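Local coordinates for glycine oxidase (Bacillus cereus ATCC 14579, PDB 7CYX), which probably oxidises glycine with molecular oxygen and water to glyoxylate, ammonium and hydrogen peroxide, using a bound FAD cofactor, at residues 15-20 / 157-162; 7-12 / 21-26; 78-83 / 163-168. One frame throughout, in Å; residues are numbered along the deposited sequence.

Contact 1. Residues 15-20 / 157-162; sequences IGSSVA and ELTKAF. With FAD (flavin-adenine dinucleotide), chain C.
Ser-17 and Ser-18 of helix 14-25 meet Phe-162 of helix 155-168, within a turn of the point where the first helix receives the FAD pyrophosphate. At the start of the segment, Ile-15 turns away from the partner helix. Its backbone N gives a weak hydrogen bond to O2P of FAD, while its CG1 lies 3.4 Å from O1P of FAD. Gly-16 fits the last glycine of a Rossmann-type GxGxxG pattern, the sequence that lets a dinucleotide phosphate approach the N-terminal end of the first helix in this fold. At the next residue the helix turns its other side to segment 157-162. Ser-17 CB lies 3.7 Å from Phe-162 CB and 3.8 Å from Thr-159 O, and its carbonyl O comes within 3.4 Å of Phe-162 CB. This close backbone approach agrees with the 8.3 Å closest approach of the axes of segments 15-20 and 157-162, at 35°. The hydroxyl of Ser-17 bonds back to Gly-13 O, in the turn just ahead of its helix, and Thr-159 OG1 bonds to Ala-155 O at the start of helix 155-168, so the two helices meet here through carbon atoms and backbone. Ser-18 then supplies a CH-pi contact. Its CA stands 3.6 Å from the centroid of the Phe-162 ring, 11° off the ring normal, and its CB lies over the same ring, 3.6 Å from CE2 of Phe-162. With OG anti to the backbone N (chi1 172°), the hydroxyl stands above the CZ corner of the same face, OG 3.6 Å from Phe-162 CZ, and is hydrogen-bonded to Ser-341 O, at the first residue of helix 341-352.

Contact 2. Residues 7-12 / 21-26; sequences VAIIGG and HFLAER. With FAD (flavin-adenine dinucleotide), chain C.
Within the beta-alpha-beta unit that opens the Rossmann-type FAD-binding domain, Val-7 and Ile-9 of strand 5-10 pack against Leu-23 near the end of helix 14-25. The evidence for a small, purely apolar contact is that one methyl group, Leu-23 CD1, makes all of the side-chain approaches. Val-7 meets it tip to tip, with CG1 at 3.4 Å and CG2 at 3.7 Å from Leu-23 CD1, so that the methyl sits against both branches of the valine. Ile-9 is a looser neighbour, its CD1 4.3 Å from Leu-23 CD1. Leucine CG is anti to its carbonyl carbon (chi1 -78°) and the chain is straight beyond it (chi2 179°), which carries CD1 down to the strand even though the nearest CA atoms, those of Val-7 and Leu-23, remain 8.6 Å apart. Around this apolar contact, Leu-23 also touches Val-30 of the second strand and Ala-349 and Ile-352 of helix 341-352, while Val-7 and Ile-9 are hydrogen-bonded through their backbones to Ala-31, in the adjacent parallel strand. The C-terminal end of the strand runs directly to the cofactor. Gly-11, which fits the first glycine of the GxGxxG pattern, has no side chain to obstruct the adenosine ribose, and its CA lies 3.4 Å from O4B of FAD. Gly-12 N is hydrogen-bonded to Glu-34 OE1, whose other carboxylate oxygen binds FAD. Ile-10 serves the adenine, its CG2 methyl resting 3.7 Å from N1A of FAD.

Contact 3. Residues 78-83 / 163-168; sequences AVLREK and AHSAAI
Lys-83 reaches Ser-165 on an extended chain: CG is anti to the backbone N (chi1 -170°), and the torsions beyond it are also close to trans. Ser-165 likewise holds OG anti to its backbone N, which swings the hydroxyl into the path of the lysine. The ammonium nitrogen ends where it can make two hydrogen bonds to a single residue, one of 2.9 Å from Lys-83 NZ to Ser-165 OG and one of 3.2 Å from NZ to Ser-165 O. The second is not an ideally directed bond, since the donor stands 53° out of the carbonyl plane. The extended arm spans a gap between helices 73-84 and 155-168, whose short segments have axes 10.1 Å apart at closest and inclined at 58°. Apolar atoms fill in beside it. Leu-80 comes in with its end, CD2 lying 4.0 Å from Ser-165 CB, and Ile-168 lies along the lysine, with CG2 3.8 Å from Lys-83 CE and CD1 3.5 Å from Lys-83 O. The contact thus joins two peripheral helices of the FAD-binding region, close to the dimer interface: Arg-81, on the same helix as Lys-83, forms a salt bridge with Asp-87 of the second subunit, and Ile-168 packs on Gln-240 of the second subunit. A further hydrogen bond joins NZ to Ser-169 OG, and Ser-165 OG is also bonded to His-21 ND1. A cation gripped by serine hydroxyls and a carbonyl in this way would be expected to polarise the Ser-165 hydroxyl that it shares with the histidine.

How the contacts relate
The three contacts form a layered stack on one side of the FAD-binding domain, with strand 5-10 at its base and helix 73-84 outermost. Contacts 1 and 2 share helix 14-25, and contacts 1 and 3 share helix 155-168; in each of these pairs the centres lie about 9 Å apart, whereas those of contacts 2 and 3 are about 13 Å apart. Along the chain, the segments of contact 1 alternate with those of both others, while contact 2 closes before contact 3 opens. Contacts 1 and 2 touch FAD. Contact 1 therefore ties a helix from mid-chain onto the N-terminal dinucleotide-binding unit, and contact 3 extends that packing to the subunit interface.

Contact 1. Residues 15-20 / 157-162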
# COMPACT_ATOMS: atom_id res chain seq x y z
N ILE A 15 14.14 11.69 3.80
CA ILE A 15 15.04 12.27 4.77
C ILE A 15 14.34 13.45 5.45
O ILE A 15 14.39 13.58 6.64
CB ILE A 15 16.39 12.70 4.12
CG1 ILE A 15 17.17 11.52 3.54
CG2 ILE A 15 17.24 13.48 5.12
CD1 ILE A 15 17.64 10.52 4.58
N GLY A 16 13.70 14.32 4.67
CA GLY A 16 13.00 15.48 5.20
C GLY A 16 11.72 15.06 5.89
O GLY A 16 11.36 15.58 6.94
N SER A 17 11.01 14.09 5.29
CA SER A 17 9.81 13.54 5.89
C SER A 17 10.18 12.84 7.21
O SER A 17 9.45 12.96 8.19
CB SER A 17 9.06 12.65 4.95
OG SER A 17 8.62 13.37 3.80
N SER A 18 11.34 12.15 7.25
CA SER A 18 11.74 11.47 8.50
C SER A 18 11.97 12.52 9.58
O SER A 18 11.47 12.40 10.68
CB SER A 18 12.96 10.61 8.33
OG SER A 18 13.44 10.11 9.58
N VAL A 19 12.70 13.58 9.24
CA VAL A 19 12.94 14.68 10.16
C VAL A 19 11.58 15.25 10.61
O VAL A 19 11.36 15.48 11.79
CB VAL A 19 13.86 15.73 9.50
CG1 VAL A 19 14.00 16.98 10.34
CG2 VAL A 19 15.25 15.16 9.20
N ALA A 20 10.67 15.48 9.66
CA ALA A 20 9.36 16.02 9.98
C ALA A 20 8.68 15.12 11.03
O ALA A 20 8.16 15.61 11.98
CB ALA A 20 8.53 16.14 8.72
N GLU A 157 6.43 4.29 0.34
CA GLU A 157 5.40 4.10 1.36
C GLU A 157 5.95 4.59 2.71
O GLU A 157 5.25 5.27 3.47
CB GLU A 157 4.94 2.65 1.40
CG GLU A 157 4.04 2.25 0.24
CD GLU A 157 2.99 3.27 -0.19
OE1 GLU A 157 1.87 3.22 0.34
OE2 GLU A 157 3.30 4.09 -1.08
N LEU A 158 7.22 4.28 2.99
CA LEU A 158 7.85 4.75 4.19
C LEU A 158 7.87 6.28 4.17
O LEU A 158 7.59 6.93 5.18
CB LEU A 158 9.27 4.19 4.25
CG LEU A 158 10.14 4.83 5.32
CD1 LEU A 158 9.61 4.48 6.71
CD2 LEU A 158 11.59 4.41 5.14
N THR A 159 8.23 6.84 3.01
CA THR A 159 8.30 8.26 2.83
C THR A 159 6.93 8.87 3.15
O THR A 159 6.82 9.72 3.99
CB THR A 159 8.70 8.63 1.40
OG1 THR A 159 10.01 8.13 1.16
CG2 THR A 159 8.65 10.12 1.16
N LYS A 160 5.90 8.41 2.43
CA LYS A 160 4.57 8.91 2.60
C LYS A 160 4.17 8.72 4.07
O LYS A 160 3.59 9.62 4.65
CB LYS A 160 3.63 8.24 1.60
CG LYS A 160 3.80 8.73 0.16
CD LYS A 160 3.02 7.89 -0.85
CE LYS A 160 3.84 7.40 -2.03
NZ LYS A 160 3.71 8.28 -3.21
N ALA A 161 4.51 7.58 4.69
CA ALA A 161 4.12 7.33 6.08
C ALA A 161 4.66 8.44 7.01
O ALA A 161 3.88 9.06 7.75
CB ALA A 161 4.57 5.97 6.52
N PHE A 162 5.98 8.67 6.96
CA PHE A 162 6.63 9.71 7.73
C PHE A 162 5.87 11.03 7.57
O PHE A 162 5.56 11.69 8.57
CB PHE A 162 8.07 9.94 7.26
CG PHE A 162 9.12 9.05 7.88
CD1 PHE A 162 9.19 8.86 9.25
CD2 PHE A 162 10.07 8.43 7.09
CE1 PHE A 162 10.17 8.06 9.82
CE2 PHE A 162 11.05 7.63 7.66
CZ PHE A 162 11.09 7.43 9.02
PA FAD C . 14.95 12.96 -2.37
O1A FAD C . 14.02 11.83 -2.19
O2A FAD C . 15.41 13.24 -3.78
O5B FAD C . 14.29 14.21 -1.68
C5B FAD C . 14.73 15.49 -1.99
C4B FAD C . 13.47 16.29 -2.14
O4B FAD C . 13.80 17.66 -1.99
C3B FAD C . 12.86 16.15 -3.52
O3B FAD C . 11.50 15.68 -3.34
C2B FAD C . 12.88 17.55 -4.13
O2B FAD C . 11.63 17.87 -4.75
C1B FAD C . 13.03 18.42 -2.92
N9A FAD C . 13.70 19.70 -3.14
C8A FAD C . 14.94 19.86 -3.64
N7A FAD C . 15.25 21.17 -3.68
C5A FAD C . 14.22 21.85 -3.15
C6A FAD C . 13.94 23.26 -2.90
N6A FAD C . 14.87 24.16 -3.25
N1A FAD C . 12.73 23.59 -2.37
C2A FAD C . 11.83 22.64 -2.08
N3A FAD C . 12.02 21.32 -2.29
C4A FAD C . 13.19 20.88 -2.80
N1 FAD C . 18.63 3.54 -0.60
C2 FAD C . 18.61 2.48 0.27
O2 FAD C . 18.77 2.77 1.48
N3 FAD C . 18.43 1.20 -0.14
C4 FAD C . 18.21 0.93 -1.44
O4 FAD C . 18.00 -0.24 -1.87
C4X FAD C . 18.25 2.04 -2.43
N5 FAD C . 18.08 1.83 -3.74
C5X FAD C . 18.09 2.85 -4.61
C6 FAD C . 17.89 2.60 -5.96
C7 FAD C . 17.91 3.64 -6.87
C7M FAD C . 17.70 3.37 -8.35
C8 FAD C . 18.11 5.02 -6.41
C8M FAD C . 18.12 6.18 -7.39
C9 FAD C . 18.31 5.26 -5.09
C9A FAD C . 18.30 4.24 -4.16
N10 FAD C . 18.47 4.51 -2.79
C10 FAD C . 18.47 3.40 -1.92
C1' FAD C . 18.79 5.84 -2.25
C2' FAD C . 17.68 6.70 -1.74
O2' FAD C . 16.73 6.87 -2.81
C3' FAD C . 18.29 8.04 -1.36
O3' FAD C . 19.58 7.89 -0.69
C4' FAD C . 17.22 8.81 -0.58
O4' FAD C . 15.96 8.77 -1.29
C5' FAD C . 17.55 10.27 -0.42
O5' FAD C . 16.39 10.90 0.09
P FAD C . 16.32 12.50 0.12
O1P FAD C . 17.62 13.07 0.57
O2P FAD C . 15.03 12.86 0.80
O3P FAD C . 16.30 12.75 -1.48

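Contact 2. Residues 7-12 / 21-26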
# COMPACT_ATOMS: atom_id res chain seq x y z
N VAL A 7 10.51 24.60 12.91
CA VAL A 7 11.42 24.33 11.81
C VAL A 7 10.63 24.14 10.51
O VAL A 7 9.66 23.37 10.45
CB VAL A 7 12.40 23.17 12.12
CG1 VAL A 7 12.14 22.53 13.48
CG2 VAL A 7 12.47 22.13 11.02
N ALA A 8 11.04 24.90 9.49
CA ALA A 8 10.78 24.59 8.08
C ALA A 8 11.84 23.60 7.58
O ALA A 8 13.04 23.76 7.87
CB ALA A 8 10.80 25.84 7.24
N ILE A 9 11.38 22.58 6.86
CA ILE A 9 12.22 21.54 6.29
C ILE A 9 12.14 21.68 4.77
O ILE A 9 11.06 21.67 4.19
CB ILE A 9 11.77 20.15 6.80
CG1 ILE A 9 11.90 20.08 8.33
CG2 ILE A 9 12.51 19.02 6.11
CD1 ILE A 9 11.14 18.94 8.97
N ILE A 10 13.30 21.86 4.15
CA ILE A 10 13.40 22.01 2.72
C ILE A 10 13.56 20.62 2.13
O ILE A 10 14.64 20.00 2.22
CB ILE A 10 14.57 22.94 2.34
CG1 ILE A 10 14.48 24.27 3.08
CG2 ILE A 10 14.61 23.15 0.84
CD1 ILE A 10 15.43 25.31 2.57
N GLY A 11 12.46 20.14 1.54
CA GLY A 11 12.45 18.89 0.82
C GLY A 11 11.60 17.84 1.51
O GLY A 11 11.73 17.65 2.72
N GLY A 12 10.78 17.16 0.70
CA GLY A 12 9.76 16.21 1.11
C GLY A 12 10.07 14.78 0.68
O GLY A 12 9.15 13.95 0.56
N HIS A 21 8.72 13.80 10.82
CA HIS A 21 8.07 12.84 11.70
C HIS A 21 8.55 13.00 13.15
O HIS A 21 7.74 13.16 14.02
CB HIS A 21 8.32 11.40 11.25
CG HIS A 21 8.02 10.38 12.30
ND1 HIS A 21 6.73 9.99 12.60
CD2 HIS A 21 8.82 9.69 13.14
CE1 HIS A 21 6.75 9.10 13.57
NE2 HIS A 21 8.03 8.89 13.92
N PHE A 22 9.86 12.88 13.38
CA PHE A 22 10.44 12.85 14.73
C PHE A 22 10.22 14.17 15.47
O PHE A 22 9.95 14.14 16.67
CB PHE A 22 11.92 12.47 14.69
CG PHE A 22 12.15 11.02 14.37
CD1 PHE A 22 12.04 10.05 15.36
CD2 PHE A 22 12.41 10.61 13.07
CE1 PHE A 22 12.23 8.71 15.06
CE2 PHE A 22 12.57 9.27 12.77
CZ PHE A 22 12.50 8.32 13.76
N LEU A 23 10.35 15.32 14.78
CA LEU A 23 10.18 16.66 15.39
C LEU A 23 8.73 16.87 15.81
O LEU A 23 8.46 17.17 16.97
CB LEU A 23 10.57 17.76 14.40
CG LEU A 23 12.06 18.02 14.19
CD1 LEU A 23 12.25 19.13 13.16
CD2 LEU A 23 12.77 18.38 15.48
N ALA A 24 7.80 16.72 14.86
CA ALA A 24 6.35 16.92 15.09
C ALA A 24 5.85 15.98 16.19
O ALA A 24 4.99 16.33 16.98
CB ALA A 24 5.57 16.67 13.82
N GLU A 25 6.37 14.76 16.20
CA GLU A 25 6.00 13.78 17.21
C GLU A 25 6.28 14.33 18.61
O GLU A 25 5.52 14.06 19.53
CB GLU A 25 6.79 12.48 16.99
CG GLU A 25 5.99 11.24 17.31
CD GLU A 25 6.75 9.96 17.05
OE1 GLU A 25 8.01 9.98 17.09
OE2 GLU A 25 6.08 8.94 16.80
N ARG A 26 7.37 15.10 18.75
CA ARG A 26 7.86 15.69 20.01
C ARG A 26 7.27 17.10 20.22
O ARG A 26 7.78 17.85 21.04
CB ARG A 26 9.39 15.78 20.00
CG ARG A 26 10.12 14.45 20.14
CD ARG A 26 11.62 14.60 19.83
NE ARG A 26 12.32 13.35 19.58
CZ ARG A 26 13.64 13.20 19.58
NH1 ARG A 26 14.43 14.22 19.87
NH2 ARG A 26 14.18 12.02 19.27
PA FAD C . 14.95 12.96 -2.37
O1A FAD C . 14.02 11.83 -2.19
O2A FAD C . 15.41 13.24 -3.78
O5B FAD C . 14.29 14.21 -1.68
C5B FAD C . 14.73 15.49 -1.99
C4B FAD C . 13.47 16.29 -2.14
O4B FAD C . 13.80 17.66 -1.99
C3B FAD C . 12.86 16.15 -3.52
O3B FAD C . 11.50 15.68 -3.34
C2B FAD C . 12.88 17.55 -4.13
O2B FAD C . 11.63 17.87 -4.75
C1B FAD C . 13.03 18.42 -2.92
N9A FAD C . 13.70 19.70 -3.14
C8A FAD C . 14.94 19.86 -3.64
N7A FAD C . 15.25 21.17 -3.68
C5A FAD C . 14.22 21.85 -3.15
C6A FAD C . 13.94 23.26 -2.90
N6A FAD C . 14.87 24.16 -3.25
N1A FAD C . 12.73 23.59 -2.37
C2A FAD C . 11.83 22.64 -2.08
N3A FAD C . 12.02 21.32 -2.29
C4A FAD C . 13.19 20.88 -2.80
N1 FAD C . 18.63 3.54 -0.60
C2 FAD C . 18.61 2.48 0.27
O2 FAD C . 18.77 2.77 1.48
N3 FAD C . 18.43 1.20 -0.14
C4 FAD C . 18.21 0.93 -1.44
O4 FAD C . 18.00 -0.24 -1.87
C4X FAD C . 18.25 2.04 -2.43
N5 FAD C . 18.08 1.83 -3.74
C5X FAD C . 18.09 2.85 -4.61
C6 FAD C . 17.89 2.60 -5.96
C7 FAD C . 17.91 3.64 -6.87
C7M FAD C . 17.70 3.37 -8.35
C8 FAD C . 18.11 5.02 -6.41
C8M FAD C . 18.12 6.18 -7.39
C9 FAD C . 18.31 5.26 -5.09
C9A FAD C . 18.30 4.24 -4.16
N10 FAD C . 18.47 4.51 -2.79
C10 FAD C . 18.47 3.40 -1.92
C1' FAD C . 18.79 5.84 -2.25
C2' FAD C . 17.68 6.70 -1.74
O2' FAD C . 16.73 6.87 -2.81
C3' FAD C . 18.29 8.04 -1.36
O3' FAD C . 19.58 7.89 -0.69
C4' FAD C . 17.22 8.81 -0.58
O4' FAD C . 15.96 8.77 -1.29
C5' FAD C . 17.55 10.27 -0.42
O5' FAD C . 16.39 10.90 0.09
P FAD C . 16.32 12.50 0.12
O1P FAD C . 17.62 13.07 0.57
O2P FAD C . 15.03 12.86 0.80
O3P FAD C . 16.30 12.75 -1.48

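Contact 3. Residues 78-83 / 163-168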
# COMPACT_ATOMS: atom_id res chain seq x y z
N ALA A 78 5.42 -0.59 12.78
CA ALA A 78 4.19 -0.86 13.56
C ALA A 78 3.52 0.45 13.96
O ALA A 78 2.31 0.59 13.80
CB ALA A 78 4.49 -1.69 14.78
N VAL A 79 4.33 1.39 14.47
CA VAL A 79 3.89 2.72 14.92
C VAL A 79 3.22 3.45 13.75
O VAL A 79 2.14 3.98 13.91
CB VAL A 79 5.05 3.55 15.48
CG1 VAL A 79 4.70 5.03 15.57
CG2 VAL A 79 5.52 3.01 16.83
N LEU A 80 3.90 3.48 12.60
CA LEU A 80 3.47 4.26 11.45
C LEU A 80 2.14 3.69 10.92
O LEU A 80 1.18 4.44 10.71
CB LEU A 80 4.57 4.23 10.37
CG LEU A 80 5.83 5.06 10.65
CD1 LEU A 80 6.89 4.75 9.61
CD2 LEU A 80 5.54 6.55 10.67
N ARG A 81 2.10 2.37 10.71
CA ARG A 81 0.87 1.70 10.29
C ARG A 81 -0.29 2.13 11.22
O ARG A 81 -1.30 2.62 10.72
CB ARG A 81 1.06 0.18 10.24
CG ARG A 81 -0.24 -0.62 10.14
CD ARG A 81 -1.18 -0.22 9.01
NE ARG A 81 -2.53 0.14 9.46
CZ ARG A 81 -3.66 -0.11 8.80
NH1 ARG A 81 -3.68 -0.95 7.78
NH2 ARG A 81 -4.79 0.48 9.18
N GLU A 82 -0.08 2.01 12.54
CA GLU A 82 -1.12 2.27 13.54
C GLU A 82 -1.58 3.72 13.49
O GLU A 82 -2.75 4.00 13.66
CB GLU A 82 -0.66 1.87 14.95
CG GLU A 82 -1.16 0.49 15.35
CD GLU A 82 -0.43 -0.17 16.51
OE1 GLU A 82 -0.44 0.41 17.62
OE2 GLU A 82 0.16 -1.26 16.30
N LYS A 83 -0.66 4.64 13.23
CA LYS A 83 -0.96 6.05 13.28
C LYS A 83 -1.56 6.54 11.95
O LYS A 83 -2.40 7.42 11.96
CB LYS A 83 0.31 6.81 13.62
CG LYS A 83 0.12 8.28 13.95
CD LYS A 83 1.43 9.01 14.07
CE LYS A 83 1.29 10.48 14.41
NZ LYS A 83 2.63 11.09 14.60
N ALA A 163 5.56 11.41 6.33
CA ALA A 163 5.02 12.76 6.04
C ALA A 163 3.60 12.93 6.61
O ALA A 163 3.29 13.95 7.21
CB ALA A 163 5.07 13.03 4.56
N HIS A 164 2.75 11.93 6.44
CA HIS A 164 1.36 12.00 6.97
C HIS A 164 1.34 11.88 8.51
O HIS A 164 0.45 12.45 9.16
CB HIS A 164 0.50 10.89 6.38
CG HIS A 164 0.29 10.98 4.91
ND1 HIS A 164 -0.30 12.07 4.32
CD2 HIS A 164 0.53 10.08 3.94
CE1 HIS A 164 -0.37 11.86 3.02
NE2 HIS A 164 0.10 10.62 2.76
N SER A 165 2.28 11.10 9.06
CA SER A 165 2.50 11.03 10.50
C SER A 165 2.74 12.44 11.04
O SER A 165 2.13 12.85 12.02
CB SER A 165 3.66 10.12 10.82
OG SER A 165 4.01 10.18 12.20
N ALA A 166 3.66 13.16 10.38
CA ALA A 166 4.03 14.51 10.70
C ALA A 166 2.80 15.41 10.66
O ALA A 166 2.60 16.22 11.56
CB ALA A 166 5.08 15.03 9.76
N ALA A 167 1.99 15.26 9.60
CA ALA A 167 0.82 16.12 9.36
C ALA A 167 -0.22 15.89 10.47
O ALA A 167 -0.76 16.84 11.03
CB ALA A 167 0.25 15.86 7.98
N ILE A 168 -0.47 14.62 10.77
CA ILE A 168 -1.36 14.20 11.84
C ILE A 168 -0.92 14.86 13.16
O ILE A 168 -1.78 15.30 13.96
CB ILE A 168 -1.41 12.66 11.92
CG1 ILE A 168 -2.23 12.09 10.76
CG2 ILE A 168 -1.94 12.19 13.27
CD1 ILE A 168 -2.05 10.61 10.49